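Local coordinates for uncharacterized protein (Sulfolobus solfataricus P2, PDB 2QS7) that is of unknown function but, as a member of the DsrE/DsrF-like family, is a putative oxidoreductase, at residues Ile19-Ala33 / Tyr84-Ile97. Residues are numbered along the deposited sequence; the frame is centred on the assembly and turned at random. Where two conformers were deposited one is given.
Sequences IDKLMPVGILTSGAA and YPMWHQLVQQAKEI
W87 carries CG in the cramped slot between its backbone N and carbonyl carbon (chi1 74°), which lays the indole against L22, while M23, bent at chi2 and chi3, curls its methyl round to Y84 and L90. These side chains join two near-parallel helices packed on the same side of the parallel sheet in this α/β DsrE/DsrF-like fold: helix 19-34 follows strand 9-14, and helix 87-97 leads into strand 99-105. The axes of the two segments pass 7.9 Å apart at an angle of 20°, and the nearest CA atoms across the pair are those of G26 and W87, 4.5 Å apart.

At the N-terminal end, L22 CB sits over the five-membered ring of W87, 3.8 Å from its centroid and 9° off the normal, a CH-pi contact. L22 CD1 lies over the same face near NE1, H88 CB covers the opposite face, and I19 CD1 comes up obliquely to W87 CD1; beyond the pair, F43 of strand 38-43 also packs on the indole. M23 CE reaches Y84 CE2 at 3.8 Å, and I27 CG1 meets the same ring near its hydroxyl. Y84 in turn makes an edge-to-face contact with F111 of the second subunit, so this end of the pair adjoins the subunit interface.

L90 is the central knob, set into the hole formed by M23, G26, I27 and S30, with L90 CB 3.6 Å from G26 O. G26, having no side chain, faces helix 87-97 directly, its CA 3.8 Å from W87 O. Farther along, the small side chains of A33 and A94 meet, CB to CB at 3.8 Å, and both touch V100 of strand 99-105. T29 gives its hydroxyl to V25 O, and its methyl, T29 CG2, rests 3.7 Å from A94 CB.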
loop_
_atom_site.group_PDB
_atom_site.type_symbol
_atom_site.label_atom_id
_atom_site.label_comp_id
_atom_site.label_asym_id
_atom_site.label_seq_id
_atom_site.Cartn_x
_atom_site.Cartn_y
_atom_site.Cartn_z
ATOM N N ILE A 19 2.046 -10.279 -10.038
ATOM C CA ILE A 19 2.180 -9.574 -11.301
ATOM C C ILE A 19 1.330 -8.314 -11.363
ATOM O O ILE A 19 1.774 -7.325 -11.927
ATOM C CB ILE A 19 1.895 -10.510 -12.530
ATOM C CG1 ILE A 19 2.339 -9.866 -13.845
ATOM C CG2 ILE A 19 0.424 -10.901 -12.619
ATOM C CD1 ILE A 19 3.813 -9.655 -13.934
ATOM N N ASP A 20 0.142 -8.344 -10.769
ATOM C CA ASP A 20 -0.744 -7.184 -10.807
ATOM C C ASP A 20 -0.200 -6.022 -10.011
ATOM O O ASP A 20 -0.590 -4.894 -10.256
ATOM C CB ASP A 20 -2.172 -7.534 -10.373
ATOM C CG ASP A 20 -2.219 -8.208 -9.029
ATOM O OD1 ASP A 20 -1.635 -9.315 -8.923
ATOM O OD2 ASP A 20 -2.859 -7.648 -8.103
ATOM N N LYS A 21 0.713 -6.271 -9.077
ATOM C CA LYS A 21 1.345 -5.175 -8.347
ATOM C C LYS A 21 2.688 -4.780 -8.963
ATOM O O LYS A 21 3.091 -3.625 -8.920
ATOM C CB LYS A 21 1.463 -5.484 -6.867
ATOM C CG LYS A 21 0.088 -5.561 -6.196
ATOM C CD LYS A 21 0.111 -5.025 -4.768
ATOM C CE LYS A 21 -1.238 -5.189 -4.067
ATOM N NZ LYS A 21 -1.220 -4.792 -2.609
ATOM N N LEU A 22 3.364 -5.724 -9.589
ATOM C CA LEU A 22 4.631 -5.419 -10.224
ATOM C C LEU A 22 4.403 -4.572 -11.472
ATOM O O LEU A 22 5.241 -3.737 -11.785
ATOM C CB LEU A 22 5.408 -6.703 -10.541
ATOM C CG LEU A 22 5.959 -7.483 -9.337
ATOM C CD1 LEU A 22 6.388 -8.904 -9.731
ATOM C CD2 LEU A 22 7.099 -6.702 -8.672
HETATM N N MSE A 23 3.291 -4.771 -12.194
HETATM C CA MSE A 23 3.007 -3.940 -13.382
HETATM C C MSE A 23 2.940 -2.440 -13.077
HETATM O O MSE A 23 3.587 -1.668 -13.761
HETATM C CB MSE A 23 1.738 -4.400 -14.097
HETATM C CG MSE A 23 1.902 -5.636 -15.005
HETATM SE SE MSE A 23 3.256 -5.407 -16.416
HETATM C CE MSE A 23 2.980 -3.514 -16.944
ATOM N N PRO A 24 2.126 -2.027 -12.092
ATOM C CA PRO A 24 2.110 -0.638 -11.633
ATOM C C PRO A 24 3.513 -0.120 -11.312
ATOM O O PRO A 24 3.822 1.048 -11.578
ATOM C CB PRO A 24 1.292 -0.709 -10.344
ATOM C CG PRO A 24 0.493 -1.864 -10.431
ATOM C CD PRO A 24 1.105 -2.825 -11.407
ATOM N N VAL A 25 4.344 -0.933 -10.658
ATOM C CA VAL A 25 5.740 -0.520 -10.356
ATOM C C VAL A 25 6.445 -0.164 -11.659
ATOM O O VAL A 25 7.037 0.883 -11.770
ATOM C CB VAL A 25 6.533 -1.614 -9.612
ATOM C CG1 VAL A 25 8.058 -1.284 -9.608
ATOM C CG2 VAL A 25 5.971 -1.777 -8.183
ATOM N N GLY A 26 6.322 -1.030 -12.663
ATOM C CA GLY A 26 6.916 -0.760 -13.971
ATOM C C GLY A 26 6.365 0.497 -14.660
ATOM O O GLY A 26 7.118 1.290 -15.229
ATOM N N ILE A 27 5.051 0.668 -14.596
ATOM C CA ILE A 27 4.377 1.776 -15.259
ATOM C C ILE A 27 4.691 3.086 -14.540
ATOM O O ILE A 27 4.950 4.094 -15.170
ATOM C CB ILE A 27 2.838 1.522 -15.343
ATOM C CG1 ILE A 27 2.540 0.335 -16.264
ATOM C CG2 ILE A 27 2.113 2.763 -15.844
ATOM C CD1 ILE A 27 1.152 -0.197 -16.097
ATOM N N LEU A 28 4.666 3.076 -13.223
ATOM C CA LEU A 28 5.038 4.280 -12.472
ATOM C C LEU A 28 6.479 4.662 -12.762
ATOM O O LEU A 28 6.794 5.821 -12.961
ATOM C CB LEU A 28 4.909 4.044 -10.978
ATOM C CG LEU A 28 3.521 4.184 -10.397
ATOM C CD1 LEU A 28 3.428 3.367 -9.123
ATOM C CD2 LEU A 28 3.226 5.672 -10.147
ATOM N N THR A 29 7.371 3.673 -12.722
ATOM C CA THR A 29 8.782 3.954 -12.927
ATOM C C THR A 29 9.031 4.541 -14.296
ATOM O O THR A 29 9.728 5.527 -14.441
ATOM C CB THR A 29 9.616 2.697 -12.747
ATOM O OG1 THR A 29 9.415 2.221 -11.411
ATOM C CG2 THR A 29 11.090 2.991 -12.971
ATOM N N SER A 30 8.426 3.912 -15.302
ATOM C CA SER A 30 8.602 4.284 -16.696
ATOM C C SER A 30 8.056 5.675 -16.960
ATOM O O SER A 30 8.716 6.515 -17.570
ATOM C CB SER A 30 7.867 3.270 -17.572
ATOM O OG SER A 30 8.225 3.401 -18.933
ATOM N N GLY A 31 6.845 5.910 -16.471
ATOM C CA GLY A 31 6.177 7.210 -16.650
ATOM C C GLY A 31 6.886 8.325 -15.916
ATOM O O GLY A 31 7.112 9.362 -16.471
ATOM N N ALA A 32 7.274 8.093 -14.667
ATOM C CA ALA A 32 7.980 9.114 -13.894
ATOM C C ALA A 32 9.341 9.442 -14.505
ATOM O O ALA A 32 9.689 10.628 -14.633
ATOM C CB ALA A 32 8.092 8.641 -12.402
ATOM N N ALA A 33 10.109 8.411 -14.869
ATOM C CA ALA A 33 11.429 8.618 -15.466
ATOM C C ALA A 33 11.297 9.424 -16.755
ATOM O O ALA A 33 12.064 10.355 -16.977
ATOM C CB ALA A 33 12.139 7.272 -15.697
ATOM N N TYR A 84 2.542 -5.437 -24.576
ATOM C CA TYR A 84 2.938 -4.531 -23.533
ATOM C C TYR A 84 4.188 -5.123 -22.860
ATOM O O TYR A 84 4.203 -6.306 -22.549
ATOM C CB TYR A 84 1.774 -4.322 -22.561
ATOM C CG TYR A 84 1.846 -2.968 -21.919
ATOM C CD1 TYR A 84 1.323 -1.848 -22.571
ATOM C CD2 TYR A 84 2.487 -2.784 -20.697
ATOM C CE1 TYR A 84 1.413 -0.573 -22.002
ATOM C CE2 TYR A 84 2.585 -1.520 -20.118
ATOM C CZ TYR A 84 2.046 -0.422 -20.774
ATOM O OH TYR A 84 2.143 0.818 -20.200
ATOM N N PRO A 85 5.257 -4.317 -22.674
ATOM C CA PRO A 85 6.477 -4.852 -22.032
ATOM C C PRO A 85 6.256 -5.394 -20.629
ATOM O O PRO A 85 5.311 -4.969 -19.954
ATOM C CB PRO A 85 7.419 -3.639 -21.943
ATOM C CG PRO A 85 6.831 -2.577 -22.796
ATOM C CD PRO A 85 5.395 -2.905 -23.080
HETATM N N MSE A 86 7.108 -6.331 -20.203
HETATM C CA MSE A 86 7.051 -6.891 -18.850
HETATM C C MSE A 86 7.507 -5.803 -17.878
HETATM O O MSE A 86 8.268 -4.893 -18.252
HETATM C CB MSE A 86 7.957 -8.138 -18.739
HETATM C CG MSE A 86 7.650 -9.222 -19.806
HETATM SE SE MSE A 86 8.805 -10.863 -19.822
HETATM C CE MSE A 86 7.963 -11.936 -18.454
ATOM N N TRP A 87 7.062 -5.904 -16.635
ATOM C CA TRP A 87 7.393 -4.912 -15.645
ATOM C C TRP A 87 8.883 -4.619 -15.518
ATOM O O TRP A 87 9.285 -3.447 -15.381
ATOM C CB TRP A 87 6.801 -5.322 -14.296
ATOM C CG TRP A 87 7.510 -6.437 -13.635
ATOM C CD1 TRP A 87 7.247 -7.759 -13.741
ATOM C CD2 TRP A 87 8.614 -6.309 -12.746
ATOM N NE1 TRP A 87 8.116 -8.473 -12.962
ATOM C CE2 TRP A 87 8.970 -7.605 -12.341
ATOM C CE3 TRP A 87 9.317 -5.220 -12.227
ATOM C CZ2 TRP A 87 10.011 -7.854 -11.455
ATOM C CZ3 TRP A 87 10.369 -5.467 -11.349
ATOM C CH2 TRP A 87 10.707 -6.785 -10.981
ATOM N N HIS A 88 9.704 -5.656 -15.531
ATOM C CA HIS A 88 11.142 -5.460 -15.368
ATOM C C HIS A 88 11.785 -4.808 -16.578
ATOM O O HIS A 88 12.791 -4.142 -16.430
ATOM C CB HIS A 88 11.872 -6.745 -15.000
ATOM C CG HIS A 88 11.614 -7.872 -15.931
ATOM N ND1 HIS A 88 12.311 -8.039 -17.109
ATOM C CD2 HIS A 88 10.740 -8.906 -15.853
ATOM C CE1 HIS A 88 11.866 -9.124 -17.724
ATOM N NE2 HIS A 88 10.912 -9.668 -16.984
ATOM N N GLN A 89 11.224 -5.022 -17.766
ATOM C CA GLN A 89 11.708 -4.378 -18.974
ATOM C C GLN A 89 11.414 -2.897 -18.896
ATOM O O GLN A 89 12.225 -2.084 -19.292
ATOM C CB GLN A 89 11.049 -4.973 -20.208
ATOM C CG GLN A 89 11.410 -6.442 -20.403
ATOM C CD GLN A 89 10.708 -7.077 -21.583
ATOM O OE1 GLN A 89 9.604 -6.682 -21.976
ATOM N NE2 GLN A 89 11.350 -8.077 -22.154
ATOM N N LEU A 90 10.252 -2.542 -18.357
ATOM C CA LEU A 90 9.907 -1.140 -18.158
ATOM C C LEU A 90 10.891 -0.487 -17.192
ATOM O O LEU A 90 11.295 0.667 -17.395
ATOM C CB LEU A 90 8.464 -0.975 -17.662
ATOM C CG LEU A 90 7.305 -1.315 -18.612
ATOM C CD1 LEU A 90 5.977 -1.251 -17.865
ATOM C CD2 LEU A 90 7.265 -0.420 -19.848
ATOM N N VAL A 91 11.294 -1.207 -16.153
ATOM C CA VAL A 91 12.256 -0.640 -15.202
ATOM C C VAL A 91 13.639 -0.451 -15.869
ATOM O O VAL A 91 14.241 0.648 -15.789
ATOM C CB VAL A 91 12.346 -1.455 -13.911
ATOM C CG1 VAL A 91 13.428 -0.876 -12.991
ATOM C CG2 VAL A 91 10.976 -1.436 -13.229
ATOM N N GLN A 92 14.109 -1.476 -16.572
ATOM C CA GLN A 92 15.403 -1.398 -17.205
ATOM C C GLN A 92 15.432 -0.304 -18.260
ATOM O O GLN A 92 16.418 0.424 -18.371
ATOM C CB GLN A 92 15.827 -2.764 -17.794
ATOM C CG GLN A 92 17.163 -2.752 -18.539
ATOM C CD GLN A 92 18.327 -2.097 -17.769
ATOM O OE1 GLN A 92 18.983 -1.177 -18.286
ATOM N NE2 GLN A 92 18.566 -2.541 -16.535
ATOM N N GLN A 93 14.363 -0.180 -19.038
ATOM C CA GLN A 93 14.294 0.874 -20.062
ATOM C C GLN A 93 14.293 2.232 -19.378
ATOM O O GLN A 93 14.900 3.173 -19.871
ATOM C CB GLN A 93 13.048 0.740 -20.943
ATOM N N ALA A 94 13.615 2.330 -18.238
ATOM C CA ALA A 94 13.569 3.593 -17.494
ATOM C C ALA A 94 14.973 3.985 -17.045
ATOM O O ALA A 94 15.326 5.158 -17.118
ATOM C CB ALA A 94 12.633 3.509 -16.317
ATOM N N LYS A 95 15.779 3.003 -16.603
ATOM C CA LYS A 95 17.161 3.282 -16.186
ATOM C C LYS A 95 17.972 3.852 -17.325
ATOM O O LYS A 95 18.814 4.689 -17.092
ATOM C CB LYS A 95 17.897 2.044 -15.670
ATOM C CG LYS A 95 17.405 1.518 -14.376
ATOM C CD LYS A 95 18.237 0.342 -13.860
ATOM C CE LYS A 95 19.565 0.770 -13.270
ATOM N NZ LYS A 95 20.262 -0.418 -12.646
ATOM N N GLU A 96 17.736 3.372 -18.543
ATOM C CA GLU A 96 18.463 3.861 -19.722
ATOM C C GLU A 96 18.012 5.277 -20.083
ATOM O O GLU A 96 18.814 6.098 -20.477
ATOM C CB GLU A 96 18.261 2.914 -20.916
ATOM C CG GLU A 96 18.768 1.460 -20.686
ATOM C CD GLU A 96 18.303 0.442 -21.767
ATOM O OE1 GLU A 96 17.572 0.844 -22.712
ATOM O OE2 GLU A 96 18.659 -0.770 -21.661
ATOM N N ILE A 97 16.728 5.559 -19.920
ATOM C CA ILE A 97 16.138 6.856 -20.267
ATOM C C ILE A 97 16.356 7.955 -19.219
ATOM O O ILE A 97 16.645 9.091 -19.576
ATOM C CB ILE A 97 14.597 6.651 -20.562
ATOM C CG1 ILE A 97 14.396 6.425 -22.057
ATOM C CG2 ILE A 97 13.722 7.823 -20.091
ATOM C CD1 ILE A 97 15.198 5.249 -22.633
#